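Local coordinates for alpha-(N-acetylaminomethylene)succinic acid hydrolase (Mesorhizobium loti, PDB 3KXP), which catalyses the last step of vitamin B6 degradation, hydrolysing (E)-2-(acetamidomethylene)succinate to succinic semialdehyde, acetate, ammonia and carbon dioxide, at residues A[82-87]-A[295-300]; A[94-99]-A[131-136]; A[249-254]-A[258-263]. All blocks are in the same frame, centred on the assembly; numbering follows the deposited sequence.

Contact 1 of 3, residues A[82-87]-A[295-300]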
loop_
_atom_site.group_PDB
_atom_site.type_symbol
_atom_site.label_atom_id
_atom_site.label_comp_id
_atom_site.label_asym_id
_atom_site.label_seq_id
_atom_site.Cartn_x
_atom_site.Cartn_y
_atom_site.Cartn_z
ATOM N N ALA A 82 -0.483 22.519 13.431
ATOM C CA ALA A 82 -0.402 21.893 14.752
ATOM C C ALA A 82 -1.080 20.534 14.923
ATOM O O ALA A 82 -0.637 19.723 15.735
ATOM C CB ALA A 82 -0.924 22.853 15.814
ATOM N N VAL A 83 -2.148 20.275 14.177
ATOM C CA VAL A 83 -2.853 19.008 14.318
ATOM C C VAL A 83 -1.960 17.799 14.041
ATOM O O VAL A 83 -2.312 16.672 14.391
ATOM C CB VAL A 83 -4.082 18.941 13.385
ATOM C CG1 VAL A 83 -4.954 20.175 13.594
ATOM C CG2 VAL A 83 -3.638 18.829 11.924
ATOM N N PHE A 84 -0.801 18.025 13.431
ATOM C CA PHE A 84 0.099 16.920 13.117
ATOM C C PHE A 84 1.195 16.629 14.137
ATOM O O PHE A 84 1.880 15.611 14.026
ATOM C CB PHE A 84 0.758 17.139 11.749
ATOM C CG PHE A 84 -0.194 17.044 10.593
ATOM C CD1 PHE A 84 -0.580 18.186 9.897
ATOM C CD2 PHE A 84 -0.710 15.811 10.202
ATOM C CE1 PHE A 84 -1.470 18.101 8.821
ATOM C CE2 PHE A 84 -1.596 15.716 9.135
ATOM C CZ PHE A 84 -1.977 16.864 8.441
ATOM N N GLU A 85 1.373 17.495 15.129
ATOM C CA GLU A 85 2.443 17.261 16.096
ATOM C C GLU A 85 2.402 15.876 16.747
ATOM O O GLU A 85 3.432 15.221 16.860
ATOM C CB GLU A 85 2.471 18.361 17.177
ATOM C CG GLU A 85 2.661 19.773 16.615
ATOM C CD GLU A 85 3.240 20.775 17.620
ATOM O OE1 GLU A 85 3.028 20.613 18.840
ATOM O OE2 GLU A 85 3.897 21.744 17.176
ATOM N N PRO A 86 1.219 15.401 17.166
ATOM C CA PRO A 86 1.175 14.073 17.793
ATOM C C PRO A 86 1.717 12.971 16.877
ATOM O O PRO A 86 2.390 12.042 17.327
ATOM C CB PRO A 86 -0.312 13.876 18.092
ATOM C CG PRO A 86 -0.834 15.279 18.217
ATOM C CD PRO A 86 -0.124 15.999 17.104
ATOM N N LEU A 87 1.411 13.077 15.589
ATOM C CA LEU A 87 1.860 12.093 14.619
ATOM C C LEU A 87 3.345 12.233 14.280
ATOM O O LEU A 87 4.042 11.232 14.079
ATOM C CB LEU A 87 1.028 12.209 13.339
ATOM C CG LEU A 87 1.478 11.300 12.194
ATOM C CD1 LEU A 87 1.437 9.847 12.662
ATOM C CD2 LEU A 87 0.595 11.515 10.970
ATOM N N TYR A 295 -12.015 12.661 9.297
ATOM C CA TYR A 295 -10.831 13.039 10.072
ATOM C C TYR A 295 -9.999 11.852 10.551
ATOM O O TYR A 295 -9.767 11.667 11.745
ATOM C CB TYR A 295 -11.294 13.907 11.240
ATOM C CG TYR A 295 -12.192 15.009 10.745
ATOM C CD1 TYR A 295 -11.660 16.145 10.130
ATOM C CD2 TYR A 295 -13.580 14.858 10.757
ATOM C CE1 TYR A 295 -12.487 17.098 9.529
ATOM C CE2 TYR A 295 -14.418 15.807 10.157
ATOM C CZ TYR A 295 -13.862 16.919 9.543
ATOM O OH TYR A 295 -14.678 17.844 8.932
ATOM N N VAL A 296 -9.520 11.073 9.588
ATOM C CA VAL A 296 -8.746 9.871 9.859
ATOM C C VAL A 296 -7.559 9.977 10.815
ATOM O O VAL A 296 -7.514 9.274 11.828
ATOM C CB VAL A 296 -8.241 9.248 8.546
ATOM C CG1 VAL A 296 -7.659 7.858 8.821
ATOM C CG2 VAL A 296 -9.385 9.194 7.534
ATOM N N ASN A 297 -6.596 10.837 10.502
ATOM C CA ASN A 297 -5.420 10.949 11.351
ATOM C C ASN A 297 -5.719 11.373 12.796
ATOM O O ASN A 297 -5.054 10.918 13.736
ATOM C CB ASN A 297 -4.366 11.870 10.700
ATOM C CG ASN A 297 -4.895 13.260 10.395
ATOM O OD1 ASN A 297 -4.378 14.256 10.913
ATOM N ND2 ASN A 297 -5.916 13.341 9.542
ATOM N N GLU A 298 -6.733 12.207 12.988
ATOM C CA GLU A 298 -7.065 12.639 14.339
ATOM C C GLU A 298 -7.922 11.613 15.092
ATOM O O GLU A 298 -7.739 11.406 16.293
ATOM C CB GLU A 298 -7.769 14.004 14.297
ATOM C CG GLU A 298 -6.817 15.173 14.059
ATOM C CD GLU A 298 -7.515 16.457 13.622
ATOM O OE1 GLU A 298 -7.934 16.542 12.449
ATOM O OE2 GLU A 298 -7.639 17.386 14.447
ATOM N N VAL A 299 -8.838 10.958 14.383
ATOM C CA VAL A 299 -9.728 9.985 15.002
ATOM C C VAL A 299 -9.098 8.600 15.183
ATOM O O VAL A 299 -9.433 7.890 16.122
ATOM C CB VAL A 299 -11.054 9.858 14.189
ATOM C CG1 VAL A 299 -11.999 8.882 14.874
ATOM C CG2 VAL A 299 -11.724 11.230 14.054
ATOM N N SER A 300 -8.178 8.223 14.297
ATOM C CA SER A 300 -7.518 6.915 14.380
ATOM C C SER A 300 -6.007 7.068 14.245
ATOM O O SER A 300 -5.410 6.591 13.277
ATOM C CB SER A 300 -8.022 5.988 13.266
ATOM O OG SER A 300 -9.435 5.912 13.253
HETATM O O HOH W 1 -2.143 13.927 13.203
#

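Contact 2 of 3, residues A[94-99]-A[131-136]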
loop_
_atom_site.group_PDB
_atom_site.type_symbol
_atom_site.label_atom_id
_atom_site.label_comp_id
_atom_site.label_asym_id
_atom_site.label_seq_id
_atom_site.Cartn_x
_atom_site.Cartn_y
_atom_site.Cartn_z
ATOM N N ARG A 94 13.488 9.347 12.796
ATOM C CA ARG A 94 13.927 8.809 11.504
ATOM C C ARG A 94 13.757 9.778 10.336
ATOM O O ARG A 94 14.385 9.606 9.289
ATOM C CB ARG A 94 13.154 7.528 11.180
ATOM C CG ARG A 94 13.158 6.478 12.284
ATOM C CD ARG A 94 11.933 5.577 12.155
ATOM N NE ARG A 94 11.803 5.077 10.791
ATOM C CZ ARG A 94 10.700 4.543 10.280
ATOM N NH1 ARG A 94 9.599 4.424 11.008
ATOM N NH2 ARG A 94 10.701 4.145 9.021
ATOM N N PHE A 95 12.889 10.772 10.497
ATOM C CA PHE A 95 12.674 11.748 9.433
ATOM C C PHE A 95 12.649 13.175 9.969
ATOM O O PHE A 95 12.402 13.410 11.157
ATOM C CB PHE A 95 11.333 11.535 8.708
ATOM C CG PHE A 95 11.107 10.143 8.192
ATOM C CD1 PHE A 95 10.586 9.155 9.023
ATOM C CD2 PHE A 95 11.373 9.830 6.864
ATOM C CE1 PHE A 95 10.332 7.880 8.540
ATOM C CE2 PHE A 95 11.123 8.554 6.371
ATOM C CZ PHE A 95 10.600 7.578 7.209
ATOM N N THR A 96 12.913 14.118 9.070
ATOM C CA THR A 96 12.839 15.536 9.392
ATOM C C THR A 96 11.371 15.846 9.085
ATOM O O THR A 96 10.992 16.033 7.924
ATOM C CB THR A 96 13.744 16.391 8.466
ATOM O OG1 THR A 96 15.123 16.067 8.702
ATOM C CG2 THR A 96 13.527 17.876 8.732
ATOM N N THR A 97 10.546 15.855 10.124
ATOM C CA THR A 97 9.121 16.116 9.977
ATOM C C THR A 97 8.797 17.603 10.052
ATOM O O THR A 97 9.124 18.276 11.033
ATOM C CB THR A 97 8.314 15.395 11.072
ATOM O OG1 THR A 97 8.666 15.928 12.355
ATOM C CG2 THR A 97 8.609 13.903 11.055
ATOM N N ILE A 98 8.138 18.110 9.017
ATOM C CA ILE A 98 7.762 19.513 8.975
ATOM C C ILE A 98 6.303 19.667 8.562
ATOM O O ILE A 98 5.895 19.191 7.498
ATOM C CB ILE A 98 8.652 20.307 7.984
ATOM C CG1 ILE A 98 10.121 20.239 8.434
ATOM C CG2 ILE A 98 8.192 21.752 7.925
ATOM C CD1 ILE A 98 11.107 21.034 7.568
ATOM N N ALA A 99 5.518 20.318 9.415
ATOM C CA ALA A 99 4.110 20.560 9.125
ATOM C C ALA A 99 4.020 21.970 8.557
ATOM O O ALA A 99 4.666 22.886 9.062
ATOM C CB ALA A 99 3.281 20.447 10.398
ATOM N N LEU A 131 13.803 24.448 0.983
ATOM C CA LEU A 131 14.351 23.690 2.099
ATOM C C LEU A 131 15.600 22.946 1.656
ATOM O O LEU A 131 16.454 22.609 2.472
ATOM C CB LEU A 131 13.322 22.692 2.628
ATOM C CG LEU A 131 12.070 23.263 3.296
ATOM C CD1 LEU A 131 11.195 22.107 3.767
ATOM C CD2 LEU A 131 12.470 24.156 4.471
ATOM N N ALA A 132 15.685 22.693 0.352
ATOM C CA ALA A 132 16.812 21.985 -0.252
ATOM C C ALA A 132 17.378 20.880 0.638
ATOM O O ALA A 132 18.564 20.881 0.960
ATOM C CB ALA A 132 17.914 22.976 -0.616
ATOM N N ARG A 133 16.523 19.946 1.037
ATOM C CA ARG A 133 16.948 18.827 1.870
ATOM C C ARG A 133 16.597 17.514 1.184
ATOM O O ARG A 133 16.484 16.480 1.833
ATOM C CB ARG A 133 16.271 18.882 3.239
ATOM C CG ARG A 133 16.448 20.201 3.959
ATOM C CD ARG A 133 15.953 20.129 5.396
ATOM N NE ARG A 133 15.784 21.465 5.963
ATOM C CZ ARG A 133 15.453 21.709 7.226
ATOM N NH1 ARG A 133 15.259 20.701 8.069
ATOM N NH2 ARG A 133 15.300 22.961 7.643
ATOM N N GLY A 134 16.427 17.564 -0.133
ATOM C CA GLY A 134 16.086 16.368 -0.882
ATOM C C GLY A 134 14.593 16.251 -1.128
ATOM O O GLY A 134 13.809 17.004 -0.554
ATOM N N HIS A 135 14.200 15.307 -1.980
ATOM C CA HIS A 135 12.791 15.100 -2.300
ATOM C C HIS A 135 12.009 14.785 -1.027
ATOM O O HIS A 135 12.546 14.219 -0.073
ATOM C CB HIS A 135 12.635 13.976 -3.335
ATOM C CG HIS A 135 13.191 12.657 -2.895
ATOM N ND1 HIS A 135 12.996 11.496 -3.612
ATOM C CD2 HIS A 135 13.905 12.306 -1.798
ATOM C CE1 HIS A 135 13.560 10.486 -2.974
ATOM N NE2 HIS A 135 14.118 10.950 -1.869
ATOM N N ALA A 136 10.735 15.148 -1.010
ATOM C CA ALA A 136 9.941 14.939 0.188
ATOM C C ALA A 136 8.793 13.959 0.078
ATOM O O ALA A 136 8.204 13.772 -0.987
ATOM C CB ALA A 136 9.404 16.283 0.686
#

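Contact 3 of 3, residues A[249-254]-A[258-263]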
loop_
_atom_site.group_PDB
_atom_site.type_symbol
_atom_site.label_atom_id
_atom_site.label_comp_id
_atom_site.label_asym_id
_atom_site.label_seq_id
_atom_site.Cartn_x
_atom_site.Cartn_y
_atom_site.Cartn_z
ATOM N N PRO A 249 -7.130 14.043 -13.599
ATOM C CA PRO A 249 -5.813 14.156 -14.248
ATOM C C PRO A 249 -4.655 13.940 -13.272
ATOM O O PRO A 249 -3.683 13.254 -13.589
ATOM C CB PRO A 249 -5.832 15.573 -14.813
ATOM C CG PRO A 249 -7.285 15.770 -15.153
ATOM C CD PRO A 249 -7.983 15.199 -13.932
ATOM N N ALA A 250 -4.771 14.519 -12.079
ATOM C CA ALA A 250 -3.736 14.389 -11.059
ATOM C C ALA A 250 -3.532 12.939 -10.599
ATOM O O ALA A 250 -2.399 12.491 -10.443
ATOM C CB ALA A 250 -4.065 15.276 -9.870
ATOM N N TYR A 251 -4.610 12.201 -10.365
ATOM C CA TYR A 251 -4.438 10.810 -9.953
ATOM C C TYR A 251 -4.044 9.944 -11.143
ATOM O O TYR A 251 -3.275 9.001 -11.006
ATOM C CB TYR A 251 -5.712 10.253 -9.312
ATOM C CG TYR A 251 -5.788 10.453 -7.814
ATOM C CD1 TYR A 251 -6.110 11.693 -7.266
ATOM C CD2 TYR A 251 -5.567 9.387 -6.944
ATOM C CE1 TYR A 251 -6.221 11.864 -5.884
ATOM C CE2 TYR A 251 -5.675 9.545 -5.564
ATOM C CZ TYR A 251 -6.006 10.785 -5.041
ATOM O OH TYR A 251 -6.159 10.929 -3.680
ATOM N N ARG A 252 -4.569 10.272 -12.315
ATOM C CA ARG A 252 -4.245 9.520 -13.517
ATOM C C ARG A 252 -2.773 9.672 -13.929
ATOM O O ARG A 252 -2.144 8.714 -14.380
ATOM C CB ARG A 252 -5.129 9.987 -14.673
ATOM C CG ARG A 252 -4.840 9.303 -16.008
ATOM C CD ARG A 252 -5.447 10.109 -17.145
ATOM N NE ARG A 252 -4.836 11.435 -17.188
ATOM C CZ ARG A 252 -5.438 12.528 -17.643
ATOM N NH1 ARG A 252 -6.684 12.460 -18.104
ATOM N NH2 ARG A 252 -4.798 13.694 -17.625
ATOM N N ASP A 253 -2.211 10.865 -13.751
ATOM C CA ASP A 253 -0.835 11.093 -14.188
ATOM C C ASP A 253 0.292 10.992 -13.165
ATOM O O ASP A 253 1.464 10.964 -13.547
ATOM C CB ASP A 253 -0.746 12.444 -14.911
ATOM C CG ASP A 253 -1.840 12.616 -15.966
ATOM O OD1 ASP A 253 -2.189 11.624 -16.650
ATOM O OD2 ASP A 253 -2.347 13.749 -16.116
ATOM N N VAL A 254 -0.039 10.915 -11.878
ATOM C CA VAL A 254 1.009 10.838 -10.867
ATOM C C VAL A 254 1.874 9.588 -11.074
ATOM O O VAL A 254 1.367 8.471 -11.130
ATOM C CB VAL A 254 0.421 10.869 -9.422
ATOM C CG1 VAL A 254 -0.459 9.648 -9.164
ATOM C CG2 VAL A 254 1.553 10.946 -8.413
ATOM N N VAL A 258 1.687 6.475 -4.279
ATOM C CA VAL A 258 0.627 7.159 -3.552
ATOM C C VAL A 258 -0.230 6.165 -2.775
ATOM O O VAL A 258 -0.807 5.243 -3.347
ATOM C CB VAL A 258 -0.282 7.958 -4.504
ATOM C CG1 VAL A 258 -1.438 8.601 -3.723
ATOM C CG2 VAL A 258 0.539 9.024 -5.221
ATOM N N LEU A 259 -0.288 6.341 -1.462
ATOM C CA LEU A 259 -1.098 5.484 -0.617
ATOM C C LEU A 259 -2.420 6.219 -0.402
ATOM O O LEU A 259 -2.429 7.369 0.031
ATOM C CB LEU A 259 -0.416 5.257 0.726
ATOM C CG LEU A 259 -1.252 4.509 1.772
ATOM C CD1 LEU A 259 -1.344 3.026 1.405
ATOM C CD2 LEU A 259 -0.601 4.663 3.150
ATOM N N ILE A 260 -3.531 5.569 -0.716
ATOM C CA ILE A 260 -4.831 6.200 -0.535
ATOM C C ILE A 260 -5.424 5.740 0.788
ATOM O O ILE A 260 -5.566 4.538 1.033
ATOM C CB ILE A 260 -5.809 5.825 -1.661
ATOM C CG1 ILE A 260 -5.231 6.227 -3.017
ATOM C CG2 ILE A 260 -7.137 6.524 -1.440
ATOM C CD1 ILE A 260 -6.063 5.749 -4.200
ATOM N N VAL A 261 -5.754 6.696 1.649
ATOM C CA VAL A 261 -6.343 6.367 2.936
ATOM C C VAL A 261 -7.729 6.977 3.013
ATOM O O VAL A 261 -7.898 8.171 2.760
ATOM C CB VAL A 261 -5.495 6.907 4.106
ATOM C CG1 VAL A 261 -6.196 6.632 5.421
ATOM C CG2 VAL A 261 -4.125 6.243 4.101
ATOM N N ARG A 262 -8.725 6.150 3.325
ATOM C CA ARG A 262 -10.092 6.641 3.456
ATOM C C ARG A 262 -10.647 6.231 4.801
ATOM O O ARG A 262 -10.285 5.185 5.340
ATOM C CB ARG A 262 -11.028 6.071 2.378
ATOM C CG ARG A 262 -12.433 6.691 2.456
ATOM C CD ARG A 262 -13.480 6.009 1.596
ATOM N NE ARG A 262 -14.130 4.936 2.336
ATOM C CZ ARG A 262 -15.348 4.994 2.867
ATOM N NH1 ARG A 262 -16.100 6.081 2.748
ATOM N NH2 ARG A 262 -15.805 3.953 3.539
ATOM N N GLY A 263 -11.525 7.062 5.341
ATOM C CA GLY A 263 -12.151 6.727 6.603
ATOM C C GLY A 263 -13.400 5.938 6.251
ATOM O O GLY A 263 -14.108 6.290 5.304
#

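Contact 1 of 3, residues A[82-87]-A[295-300]
Asn297 reaches across from the short helix 296-299 to the ring of Phe84. Its CB points toward the 82-87 segment without yet touching it. CG stands between the backbone N and the carbonyl carbon (chi1 57°), a setting that carries the amide toward CE2 of Phe84, with Asn297 CG 4.3 Å from Phe84 CE2; the two side chains cross at about a right angle. At the tip, Asn297 OD1 lies 3.6 Å from Phe84 CE2 and 4.0 Å from Phe84 CD2. The amide and ring planes are only 16° apart, but the oxygen approaches obliquely, neither over the face nor at the edge. The same oxygen accepts a hydrogen bond from a water, which lies 3.2 Å from Asn297 OD1 and 3.0 Å from Val83 O. With no direct hydrogen bond between the segments, this water, donating to both oxygens, is the polar link. In the alpha/beta hydrolase fold the pairing joins the short helix just after His294, inferred to be catalytic, to the 3-10 turn and helix that follow strand 70-74; the Phe84 side chain lies near, without touching, the probable nucleophile elbow that carries Ser142. Val83 is the second point of contact; within its own segment its CG2 covers one face of the Phe84 ring, offset toward the rim. Val83 CG1 comes 4.0 Å from Glu298 OE2, the two side chains crossing obliquely. That carboxylate oxygen is engaged in a salt bridge with Arg215 NE, and Arg215, on helix 209-218, also touches Val83. Phe84 in turn meets Phe73 of strand 70-74, their planes at about 50°, while Asn297 packs on Thr304 of helix 301-313.

Contact 2 of 3, residues A[94-99]-A[131-136]
The guanidinium of Arg133 extends toward strand 96-100 and meets two of its side chains, Thr96 and Ile98; the arginine crosses each of them at about a right angle. Thr96 presents a methyl: CG2 lies 3.4 Å from Arg133 NH1, approaching obliquely to the guanidinium plane. With OG1 beside the backbone N (chi1 -66°), CG2 lies anti to that N and meets the arginine, while OG1 is hydrogen-bonded to Gly68 O. Ile98 comes over one face instead. Its CD1 stands 4.1 Å above the guanidinium plane, displaced toward the rim, and Ile98 CD1 is 4.2 Å from Arg133 NH1. The same methyl also meets Leu131: Ile98 and Leu131 reach toward each other tip to tip, with 4.0 Å between Ile98 CD1 and Leu131 CD1. Ile98 CD1 is thus shared by an apolar partner and a charged one. Topologically this is part of a beta-alpha-beta crossover of the alpha/beta hydrolase sheet: strand 96-100 connects through helix 117-131 to the parallel strand 136-141, and strand 70-74 runs between the two. Leu131 is the last residue of that helix. Ala132, with positive phi (36°), leaves the helical conformation, and the chain then turns so that Arg133 projects toward the strand. The arginine is extended from CG to NE, which carries the guanidinium from the loop to the sheet. At its tip Arg133 NH2 makes a salt bridge to Glu64 OE1 on strand 59-65, which lies next to strand 96-100; Ile98 also packs on Leu72 of strand 70-74.

Contact 3 of 3, residues A[249-254]-A[258-263]
Tyr251 of helix 248-253 and Val254 just after it meet Ile260 and Val258 of strand 258-263 by apolar packing. Ile260 CD1 approaches the Tyr251 ring at its edge, near the ring plane, 4.1 Å from Tyr251 CE2. Val254 and Val258 cross at a slant: Val258 CG1 is anti to the backbone N (chi1 177°), which puts CG2 beside that N, where Val258 CG2 lies 3.9 Å from Val254 CG2. All four side chains are buried.

Within the helix Arg252 holds Asp253 side-on in a salt bridge. Arg252 NE is 2.7 Å from Asp253 OD1, which it meets on the syn side but 34° out of the carboxylate plane. Arg252 NH2, 2.9 Å from Asp253 OD2, uses the syn lone pair of that oxygen. Other polar bonds leave the pair of segments: Tyr251 OH bonds to Phe167 O, and Gly263 N to OD1 of Asp166, inferred to be an active-site residue.

Leu259 touches Pro285 of the second subunit. The strand lies between strands 159-165 and 286-289 of the central sheet, with Tyr251 and Ile260 also packed on helix 271-280 and Val254 against helix 143-154.

How the contacts relate
All three contacts lie in one alpha/beta hydrolase domain, and contacts 2 and 3 are both nested in sequence within the loop closed by contact 1. Contact 1 places the Asn297 side chain about 7 Å from that of Asp166 and about 8 Å from that of Ser142, the inferred nucleophile. Contact 3 reaches Asp166 directly through Gly263, and its Ile260 is about 8 Å from Asp166, side chain to side chain. Contacts 1 and 3 touch, with Val296 CG2 3.7 Å from Gly263 N and Val296 CG1 3.9 Å from Val261 CG1. Contact 2, remote from the annotated sites, reaches the same sheet as contact 3, their centres about 21 Å apart.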